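Local coordinates for protein blood group a-and b-cleaving endo-beta-galactosidase (Streptococcus pneumoniae, PDB 2YGL) that probably binds host glycans through two tandem CBM51 modules of a family 98 glycoside hydrolase that cleaves blood group A and B antigens, at residues A[47-50]-A[51-55]; A[302-305]-A[306-310]; A[204-207]-A[208-211]; A[33-36]-A[37-41]. One frame throughout, in Å; residues are numbered along the deposited sequence.

Contact 1: A[47-50]-A[51-55]; sequences LLTS and DDKVK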
loop_
_atom_site.group_PDB
_atom_site.type_symbol
_atom_site.label_atom_id
_atom_site.label_comp_id
_atom_site.label_asym_id
_atom_site.label_seq_id
_atom_site.Cartn_x
_atom_site.Cartn_y
_atom_site.Cartn_z
ATOM N N LEU A 47 -7.600 27.633 -16.076
ATOM C CA LEU A 47 -6.294 27.871 -16.671
ATOM C C LEU A 47 -6.355 27.762 -18.181
ATOM O O LEU A 47 -7.208 27.057 -18.735
ATOM C CB LEU A 47 -5.263 26.874 -16.129
ATOM C CG LEU A 47 -4.713 27.110 -14.721
ATOM C CD1 LEU A 47 -3.824 25.946 -14.277
ATOM C CD2 LEU A 47 -3.949 28.419 -14.659
ATOM N N LEU A 48 -5.443 28.470 -18.835
ATOM C CA LEU A 48 -5.251 28.357 -20.268
ATOM C C LEU A 48 -4.496 27.064 -20.559
ATOM O O LEU A 48 -3.396 26.847 -20.044
ATOM C CB LEU A 48 -4.458 29.563 -20.775
ATOM C CG LEU A 48 -4.601 30.028 -22.224
ATOM C CD1 LEU A 48 -6.024 30.484 -22.521
ATOM C CD2 LEU A 48 -3.622 31.160 -22.481
ATOM N N THR A 49 -5.098 26.195 -21.361
ATOM C CA THR A 49 -4.441 24.957 -21.769
ATOM C C THR A 49 -3.907 25.087 -23.201
ATOM O O THR A 49 -3.826 26.196 -23.735
ATOM C CB THR A 49 -5.363 23.716 -21.582
ATOM O OG1 THR A 49 -4.612 22.520 -21.823
ATOM C CG2 THR A 49 -6.563 23.753 -22.514
ATOM N N SER A 50 -3.534 23.963 -23.810
ATOM C CA SER A 50 -3.020 23.958 -25.176
ATOM C C SER A 50 -4.059 24.484 -26.166
ATOM O O SER A 50 -5.266 24.324 -25.959
ATOM C CB SER A 50 -2.553 22.559 -25.575
ATOM O OG SER A 50 -1.775 22.620 -26.757
ATOM N N ASP A 51 -3.570 25.121 -27.231
ATOM C CA ASP A 51 -4.402 25.831 -28.216
ATOM C C ASP A 51 -5.217 26.983 -27.630
ATOM O O ASP A 51 -6.233 27.388 -28.202
ATOM C CB ASP A 51 -5.302 24.868 -29.000
ATOM C CG ASP A 51 -4.701 24.468 -30.327
ATOM O OD1 ASP A 51 -3.690 23.734 -30.325
ATOM O OD2 ASP A 51 -5.230 24.905 -31.371
ATOM N N ASP A 52 -4.752 27.512 -26.498
ATOM C CA ASP A 52 -5.398 28.638 -25.814
ATOM C C ASP A 52 -6.854 28.379 -25.406
ATOM O O ASP A 52 -7.654 29.312 -25.292
ATOM C CB ASP A 52 -5.273 29.929 -26.640
ATOM C CG ASP A 52 -3.905 30.574 -26.510
ATOM O OD1 ASP A 52 -3.113 30.133 -25.650
ATOM O OD2 ASP A 52 -3.625 31.530 -27.263
ATOM N N LYS A 53 -7.184 27.109 -25.184
ATOM C CA LYS A 53 -8.494 26.731 -24.666
ATOM C C LYS A 53 -8.507 26.923 -23.148
ATOM O O LYS A 53 -7.562 26.537 -22.464
ATOM C CB LYS A 53 -8.820 25.277 -25.036
ATOM C CG LYS A 53 -10.105 24.739 -24.408
ATOM C CD LYS A 53 -10.181 23.217 -24.482
ATOM C CE LYS A 53 -11.040 22.644 -23.355
ATOM N NZ LYS A 53 -12.461 23.100 -23.412
ATOM N N VAL A 54 -9.571 27.533 -22.633
ATOM C CA VAL A 54 -9.736 27.711 -21.190
ATOM C C VAL A 54 -10.367 26.455 -20.584
ATOM O O VAL A 54 -11.420 26.004 -21.034
ATOM C CB VAL A 54 -10.589 28.967 -20.859
ATOM C CG1 VAL A 54 -10.814 29.103 -19.355
ATOM C CG2 VAL A 54 -9.928 30.226 -21.409
ATOM N N LYS A 55 -9.710 25.887 -19.575
ATOM C CA LYS A 55 -10.234 24.716 -18.875
ATOM C C LYS A 55 -10.569 25.043 -17.422
ATOM O O LYS A 55 -9.764 25.651 -16.711
ATOM C CB LYS A 55 -9.242 23.550 -18.936
ATOM C CG LYS A 55 -9.862 22.190 -18.597
ATOM C CD LYS A 55 -8.823 21.163 -18.159
ATOM C CE LYS A 55 -7.894 20.755 -19.294
ATOM N NZ LYS A 55 -6.772 19.899 -18.807
#

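Contact 2: A[302-305]-A[306-310]; sequences SKYP and KGIKY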
loop_
_atom_site.group_PDB
_atom_site.type_symbol
_atom_site.label_atom_id
_atom_site.label_comp_id
_atom_site.label_asym_id
_atom_site.label_seq_id
_atom_site.Cartn_x
_atom_site.Cartn_y
_atom_site.Cartn_z
ATOM N N SER A 302 15.828 -19.944 5.146
ATOM C CA SER A 302 16.581 -18.699 5.050
ATOM C C SER A 302 16.481 -17.989 6.398
ATOM O O SER A 302 17.495 -17.578 6.971
ATOM C CB SER A 302 16.030 -17.801 3.935
ATOM O OG SER A 302 15.732 -18.550 2.766
ATOM N N LYS A 303 15.251 -17.867 6.895
ATOM C CA LYS A 303 14.973 -17.272 8.201
ATOM C C LYS A 303 15.310 -18.243 9.335
ATOM O O LYS A 303 15.840 -17.832 10.367
ATOM C CB LYS A 303 13.505 -16.839 8.276
ATOM C CG LYS A 303 13.112 -16.046 9.517
ATOM C CD LYS A 303 11.609 -15.767 9.522
ATOM C CE LYS A 303 11.155 -15.053 10.787
ATOM N NZ LYS A 303 11.647 -13.648 10.854
ATOM N N TYR A 304 15.002 -19.524 9.132
ATOM C CA TYR A 304 15.260 -20.566 10.130
ATOM C C TYR A 304 16.127 -21.706 9.580
ATOM O O TYR A 304 15.611 -22.782 9.264
ATOM C CB TYR A 304 13.943 -21.114 10.695
ATOM C CG TYR A 304 13.235 -20.156 11.625
ATOM C CD1 TYR A 304 13.685 -19.969 12.932
ATOM C CD2 TYR A 304 12.126 -19.428 11.198
ATOM C CE1 TYR A 304 13.050 -19.087 13.792
ATOM C CE2 TYR A 304 11.477 -18.541 12.055
ATOM C CZ TYR A 304 11.949 -18.377 13.351
ATOM O OH TYR A 304 11.328 -17.506 14.213
ATOM N N PRO A 305 17.456 -21.481 9.493
ATOM C CA PRO A 305 18.378 -22.427 8.857
ATOM C C PRO A 305 18.576 -23.749 9.607
ATOM O O PRO A 305 19.142 -24.687 9.048
ATOM C CB PRO A 305 19.693 -21.643 8.794
ATOM C CG PRO A 305 19.607 -20.679 9.919
ATOM C CD PRO A 305 18.164 -20.298 10.021
ATOM N N LYS A 306 18.118 -23.817 10.855
ATOM C CA LYS A 306 18.209 -25.042 11.649
ATOM C C LYS A 306 16.821 -25.567 12.023
ATOM O O LYS A 306 16.682 -26.390 12.934
ATOM C CB LYS A 306 19.046 -24.806 12.912
ATOM C CG LYS A 306 20.513 -24.485 12.656
ATOM C CD LYS A 306 21.191 -24.018 13.939
ATOM C CE LYS A 306 22.580 -23.466 13.677
ATOM N NZ LYS A 306 23.588 -24.542 13.489
ATOM N N GLY A 307 15.800 -25.087 11.317
ATOM C CA GLY A 307 14.420 -25.515 11.550
ATOM C C GLY A 307 13.735 -24.777 12.687
ATOM O O GLY A 307 14.293 -23.834 13.253
ATOM N N ILE A 308 12.519 -25.210 13.011
ATOM C CA ILE A 308 11.721 -24.592 14.071
ATOM C C ILE A 308 11.313 -25.615 15.133
ATOM O O ILE A 308 11.362 -26.826 14.897
ATOM C CB ILE A 308 10.446 -23.880 13.517
ATOM C CG1 ILE A 308 9.483 -24.890 12.877
ATOM C CG2 ILE A 308 10.827 -22.749 12.544
ATOM C CD1 ILE A 308 8.072 -24.371 12.658
ATOM N N LYS A 309 10.906 -25.116 16.298
ATOM C CA LYS A 309 10.419 -25.969 17.378
ATOM C C LYS A 309 9.007 -25.571 17.806
ATOM O O LYS A 309 8.457 -24.579 17.318
ATOM C CB LYS A 309 11.381 -25.938 18.575
ATOM C CG LYS A 309 12.714 -26.641 18.322
ATOM C CD LYS A 309 13.641 -26.538 19.529
ATOM C CE LYS A 309 15.046 -26.994 19.169
ATOM N NZ LYS A 309 16.007 -26.806 20.295
ATOM N N TYR A 310 8.426 -26.357 18.708
ATOM C CA TYR A 310 7.098 -26.091 19.261
ATOM C C TYR A 310 6.984 -24.674 19.827
ATOM O O TYR A 310 5.958 -24.017 19.658
ATOM C CB TYR A 310 6.761 -27.128 20.335
ATOM C CG TYR A 310 5.432 -26.919 21.029
ATOM C CD1 TYR A 310 4.248 -27.387 20.461
ATOM C CD2 TYR A 310 5.361 -26.263 22.260
ATOM C CE1 TYR A 310 3.026 -27.201 21.097
ATOM C CE2 TYR A 310 4.144 -26.071 22.903
ATOM C CZ TYR A 310 2.981 -26.543 22.317
ATOM O OH TYR A 310 1.774 -26.361 22.949
#

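Contact 3: A[204-207]-A[208-211]; sequences DDDK and SKTV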
loop_
_atom_site.group_PDB
_atom_site.type_symbol
_atom_site.label_atom_id
_atom_site.label_comp_id
_atom_site.label_asym_id
_atom_site.label_seq_id
_atom_site.Cartn_x
_atom_site.Cartn_y
_atom_site.Cartn_z
ATOM N N ASP A 204 1.264 -38.987 8.786
ATOM C CA ASP A 204 0.600 -39.929 9.693
ATOM C C ASP A 204 0.434 -41.294 9.023
ATOM O O ASP A 204 0.027 -41.378 7.864
ATOM C CB ASP A 204 -0.760 -39.379 10.140
ATOM C CG ASP A 204 -1.308 -40.087 11.368
ATOM O OD1 ASP A 204 -1.780 -41.235 11.247
ATOM O OD2 ASP A 204 -1.264 -39.491 12.461
ATOM N N ASP A 205 0.749 -42.358 9.762
ATOM C CA ASP A 205 0.716 -43.723 9.222
ATOM C C ASP A 205 -0.687 -44.191 8.827
ATOM O O ASP A 205 -0.838 -45.011 7.921
ATOM C CB ASP A 205 1.359 -44.717 10.202
ATOM C CG ASP A 205 2.880 -44.691 10.154
ATOM O OD1 ASP A 205 3.449 -44.172 9.168
ATOM O OD2 ASP A 205 3.514 -45.199 11.102
ATOM N N ASP A 206 -1.702 -43.662 9.506
ATOM C CA ASP A 206 -3.097 -43.998 9.231
ATOM C C ASP A 206 -3.578 -43.242 7.991
ATOM O O ASP A 206 -3.874 -42.044 8.061
ATOM C CB ASP A 206 -3.966 -43.657 10.449
ATOM C CG ASP A 206 -5.365 -44.241 10.367
ATOM O OD1 ASP A 206 -5.822 -44.598 9.262
ATOM O OD2 ASP A 206 -6.017 -44.342 11.429
ATOM N N LYS A 207 -3.667 -43.947 6.865
ATOM C CA LYS A 207 -3.996 -43.316 5.583
ATOM C C LYS A 207 -5.501 -43.121 5.351
ATOM O O LYS A 207 -5.910 -42.624 4.302
ATOM C CB LYS A 207 -3.329 -44.058 4.412
ATOM C CG LYS A 207 -1.795 -44.004 4.417
ATOM C CD LYS A 207 -1.268 -42.564 4.538
ATOM C CE LYS A 207 0.246 -42.530 4.722
ATOM N NZ LYS A 207 0.734 -41.175 5.125
ATOM N N SER A 208 -6.314 -43.506 6.332
ATOM C CA SER A 208 -7.735 -43.167 6.324
ATOM C C SER A 208 -7.930 -41.735 6.826
ATOM O O SER A 208 -8.973 -41.128 6.597
ATOM C CB SER A 208 -8.542 -44.147 7.178
ATOM O OG SER A 208 -8.217 -44.015 8.551
ATOM N N LYS A 209 -6.918 -41.206 7.511
ATOM C CA LYS A 209 -6.925 -39.808 7.947
ATOM C C LYS A 209 -6.606 -38.876 6.782
ATOM O O LYS A 209 -5.949 -39.275 5.820
ATOM C CB LYS A 209 -5.952 -39.592 9.108
ATOM C CG LYS A 209 -6.369 -40.317 10.380
ATOM C CD LYS A 209 -5.431 -40.034 11.534
ATOM C CE LYS A 209 -5.888 -40.774 12.780
ATOM N NZ LYS A 209 -4.960 -40.568 13.925
ATOM N N THR A 210 -7.094 -37.641 6.863
ATOM C CA THR A 210 -6.891 -36.657 5.801
ATOM C C THR A 210 -6.420 -35.311 6.356
ATOM O O THR A 210 -6.692 -34.968 7.511
ATOM C CB THR A 210 -8.179 -36.434 4.965
ATOM O OG1 THR A 210 -9.263 -36.095 5.837
ATOM C CG2 THR A 210 -8.550 -37.682 4.171
ATOM N N VAL A 211 -5.700 -34.564 5.521
ATOM C CA VAL A 211 -5.348 -33.172 5.800
ATOM C C VAL A 211 -6.631 -32.428 6.179
ATOM O O VAL A 211 -7.672 -32.612 5.547
ATOM C CB VAL A 211 -4.622 -32.524 4.584
ATOM C CG1 VAL A 211 -4.517 -31.005 4.720
ATOM C CG2 VAL A 211 -3.227 -33.138 4.411
HETATM O O HOH W 1 -2.820 -42.520 13.285
HETATM O O HOH W 2 -3.141 -38.493 14.099
HETATM O O HOH W 3 -5.039 -43.788 13.901
#

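Contact 4: A[33-36]-A[37-41]; sequences PFTT and GNKGE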
loop_
_atom_site.group_PDB
_atom_site.type_symbol
_atom_site.label_atom_id
_atom_site.label_comp_id
_atom_site.label_asym_id
_atom_site.label_seq_id
_atom_site.Cartn_x
_atom_site.Cartn_y
_atom_site.Cartn_z
ATOM N N PRO A 33 -10.077 30.209 -6.949
ATOM C CA PRO A 33 -8.969 31.167 -7.011
ATOM C C PRO A 33 -8.913 31.971 -5.713
ATOM O O PRO A 33 -9.937 32.104 -5.035
ATOM C CB PRO A 33 -9.356 32.080 -8.178
ATOM C CG PRO A 33 -10.315 31.279 -8.997
ATOM C CD PRO A 33 -11.063 30.437 -8.021
ATOM N N PHE A 34 -7.739 32.499 -5.370
ATOM C CA PHE A 34 -7.559 33.174 -4.081
ATOM C C PHE A 34 -8.476 34.379 -3.876
ATOM O O PHE A 34 -9.219 34.427 -2.899
ATOM C CB PHE A 34 -6.098 33.582 -3.856
ATOM C CG PHE A 34 -5.846 34.237 -2.520
ATOM C CD1 PHE A 34 -6.031 35.611 -2.353
ATOM C CD2 PHE A 34 -5.424 33.482 -1.429
ATOM C CE1 PHE A 34 -5.793 36.221 -1.120
ATOM C CE2 PHE A 34 -5.186 34.083 -0.191
ATOM C CZ PHE A 34 -5.370 35.453 -0.036
ATOM N N THR A 35 -8.409 35.348 -4.788
ATOM C CA THR A 35 -9.117 36.618 -4.612
ATOM C C THR A 35 -10.637 36.497 -4.761
ATOM O O THR A 35 -11.376 36.984 -3.902
ATOM C CB THR A 35 -8.537 37.732 -5.518
ATOM O OG1 THR A 35 -7.179 37.975 -5.139
ATOM C CG2 THR A 35 -9.322 39.036 -5.373
ATOM N N THR A 36 -11.096 35.841 -5.828
ATOM C CA THR A 36 -12.533 35.617 -6.036
ATOM C C THR A 36 -13.123 34.723 -4.948
ATOM O O THR A 36 -14.236 34.963 -4.478
ATOM C CB THR A 36 -12.846 34.981 -7.413
ATOM O OG1 THR A 36 -12.191 33.711 -7.518
ATOM C CG2 THR A 36 -12.403 35.884 -8.556
ATOM N N GLY A 37 -12.371 33.693 -4.560
ATOM C CA GLY A 37 -12.788 32.772 -3.504
ATOM C C GLY A 37 -12.948 33.459 -2.162
ATOM O O GLY A 37 -13.902 33.186 -1.433
ATOM N N ASN A 38 -12.008 34.349 -1.833
ATOM C CA ASN A 38 -12.086 35.138 -0.599
ATOM C C ASN A 38 -13.268 36.113 -0.574
ATOM O O ASN A 38 -13.782 36.438 0.495
ATOM C CB ASN A 38 -10.769 35.876 -0.332
ATOM C CG ASN A 38 -9.780 35.037 0.461
ATOM O OD1 ASN A 38 -9.952 34.824 1.663
ATOM N ND2 ASN A 38 -8.735 34.561 -0.210
ATOM N N LYS A 39 -13.689 36.566 -1.754
ATOM C CA LYS A 39 -14.856 37.443 -1.898
ATOM C C LYS A 39 -16.173 36.677 -1.767
ATOM O O LYS A 39 -17.231 37.282 -1.604
ATOM C CB LYS A 39 -14.824 38.179 -3.244
ATOM C CG LYS A 39 -13.759 39.250 -3.354
ATOM C CD LYS A 39 -13.759 39.882 -4.736
ATOM C CE LYS A 39 -12.774 41.040 -4.806
ATOM N NZ LYS A 39 -12.715 41.640 -6.176
ATOM N N GLY A 40 -16.103 35.350 -1.845
ATOM C CA GLY A 40 -17.291 34.506 -1.747
ATOM C C GLY A 40 -17.874 34.123 -3.096
ATOM O O GLY A 40 -18.900 33.438 -3.164
ATOM N N GLU A 41 -17.218 34.557 -4.172
ATOM C CA GLU A 41 -17.680 34.269 -5.530
ATOM C C GLU A 41 -17.557 32.782 -5.843
ATOM O O GLU A 41 -16.623 32.120 -5.388
ATOM C CB GLU A 41 -16.909 35.101 -6.558
ATOM C CG GLU A 41 -16.979 36.601 -6.313
ATOM C CD GLU A 41 -16.328 37.428 -7.408
ATOM O OE1 GLU A 41 -15.689 36.854 -8.317
ATOM O OE2 GLU A 41 -16.464 38.668 -7.357
HETATM O O HOH W 4 -14.150 32.004 -6.521
#

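Contact 1: A[47-50]-A[51-55]
L47 and K55 are joined by two backbone hydrogen bonds, L47 N to K55 O at 3.0 Å and K55 N to L47 O at 2.9 Å, the second almost straight (178°). T49 N adds a third to K53 O at 2.7 Å. Nearer the bend the bonds become weak: D52 N reaches T49 O at 3.2 Å, and K53 N reaches S50 O at 3.5 Å.

This is the closed end of a two-stranded antiparallel beta hairpin, strands 45-48 and 54-57. D51 and D52 both take positive phi (61° at D51), a conformation that aspartate tolerates better than most residues, and the chain reverses there.

The paired strands make apolar contact on the face carrying L48 and V54, a non-hydrogen-bonded pair whose L48 CD1 and V54 CG2 are 4.1 Å apart, with Q91 packing on both. The chi1 of L48, -154°, sets CG anti to its backbone N and lets the branched end lean over the turn, where CD2 comes 3.4 Å from D52 OD1; that oxygen is hydrogen-bonded by Q131. T49 CG2 runs alongside the base of K53, 3.7 Å from its CB, offering a small methyl to the lysine's aliphatic part just past the strand end. On the other face L47 is buried against V162 and A164 of strand 160-171, while the long K55 offers its ammonium to the ring of Y86 in a cation-pi contact.

Contact 2: A[302-305]-A[306-310]
Y304 and I308 meet across a type I beta turn, Y304 to G307, in the loop between strands 295-299 and 315-320. The methyl CG2 of I308 lies over one face of the Y304 ring in a CH-pi contact, 3.9 Å from the centroid and displaced toward the rim, nearest to Y304 CG at 3.7 Å. Two rotamers bring this about. Y304 has chi1 -73°, with CG beside its backbone N and opposite the carbonyl carbon, which brings the ring to the I308 side of the turn. I308 has chi1 64°: CG1 is wedged between the backbone N and the carbonyl carbon, leaving CG2 on the side that faces the tyrosine. The two side chains cross at about a right angle, and I308 also packs on I271 of strand 262-271, as befits a buried aliphatic residue.

P305 fits the second position of the turn because its ring already fixes phi near the value needed. K306, third in the turn, leads its chain away from the contact, bending only at the last torsion. G307 takes positive phi (83°), which glycine adopts without strain. Its N donates to Y304 O at 3.1 Å, reaching that oxygen from well above the carbonyl plane.

Contact 3: A[204-207]-A[208-211]
D206 and S208 are joined by a short hydrogen bond: S208 OG donates to D206 OD1 at 2.6 Å, and S208 N gives the same oxygen a longer bond of 3.2 Å. Both donors come from one face of the carboxylate, the hydroxyl 37° out of its plane. Serine suits the place because its OG, held between its own backbone N and carbonyl carbon (chi1 67°), turns back to the oxygen that its N-H already meets. The aspartate cooperates by setting CG anti to its backbone N (chi1 -168°), which brings the carboxylate round to S208.

The same residues form a type I beta turn from D206 to K209, closed by K209 N to D206 O at 3.2 Å, with the donor well above the carbonyl plane. The turn lies in the loop between strands 199-200 and 212-213. From it K209 stretches fully extended back across D204 and D206. Its CD passes 3.9 Å from D204 OD1 and its CE 3.8 Å from D206 OD2, but NZ stays 4.1 Å from D204 OD2, too far for a salt bridge. Water makes the connection instead: two waters each link NZ to one oxygen of D204, and a third, weakly held by NZ, donates to D206 OD2.

Behind this shell, D204 OD1 uses its anti lone pair to accept D206 N at 3.0 Å, an Asx turn that sets D206 in position. K207, bent at chi2, curls round so that NZ donates to D204 O at 2.8 Å. F217 of helix 217-221 packs against both D204 and K209.

Contact 4: A[33-36]-A[37-41]
N38 holds F34 O with two donors: its side-chain ND2 at 2.7 Å and its backbone N at 3.0 Å, arriving from opposite faces of the carbonyl plane. The same ND2 also donates to T27 O, so the amide ties the helix to the preceding loop, a task asparagine performs with one short side chain. G37 N bonds to P33 O at 2.9 Å, and K39 N bonds to T35 O, continuing the i to i+4 pattern.

These bonds build the short helix 34-39. P33 stands at its N-cap, where its ring does no harm because the residue's own nitrogen is not needed in the helix. The other end closes in a Schellman motif: E41 N returns to T36 O at 3.0 Å and G40 N to G37 O at 3.1 Å. G40 bears the positive phi (95°) of this ending, where a side chain would crowd the preceding carbonyl, and glycine answers that need. A water bridges the same end, accepting from T36 OG1 and donating to E41 O.

Packing starts with the F34 ring. N38 ND2 sits 3.3 Å above its plane, over the centre, with ring and amide planes 55° apart; chi1 of -178° puts the F34 ring anti to its N, where the amide one turn later can cover it. H19 meets this ring and D21 touches it from outside the helix. Alongside, T35 CG2 lies 4.0 Å from CE of the extended K39, while T35 OG1 bonds to E160. At the exposed end E41 crosses T36 at about a right angle, its OE1 3.4 Å from T36 CG2.

How the contacts relate
Contacts 1 and 4 belong to the first carbohydrate-binding module, with centres about 21 Å apart, and contacts 2 and 3 to the second, with centres about 26 Å apart; the two pairs lie on opposite sides of the chain's centre. Contact 4 is partly buried, the others superficial. Contacts 3 and 4 both involve a short helix: contact 3 packs D204 and K209 on F217 of helix 217-221, whereas contact 4 lies within helix 34-39, whose F34 is touched by D21. Backbone pairing dominates contact 1 and helical bonds contact 4, whereas contact 2 combines a turn bond with a methyl over a ring, and contact 3 relies on carboxylates and water.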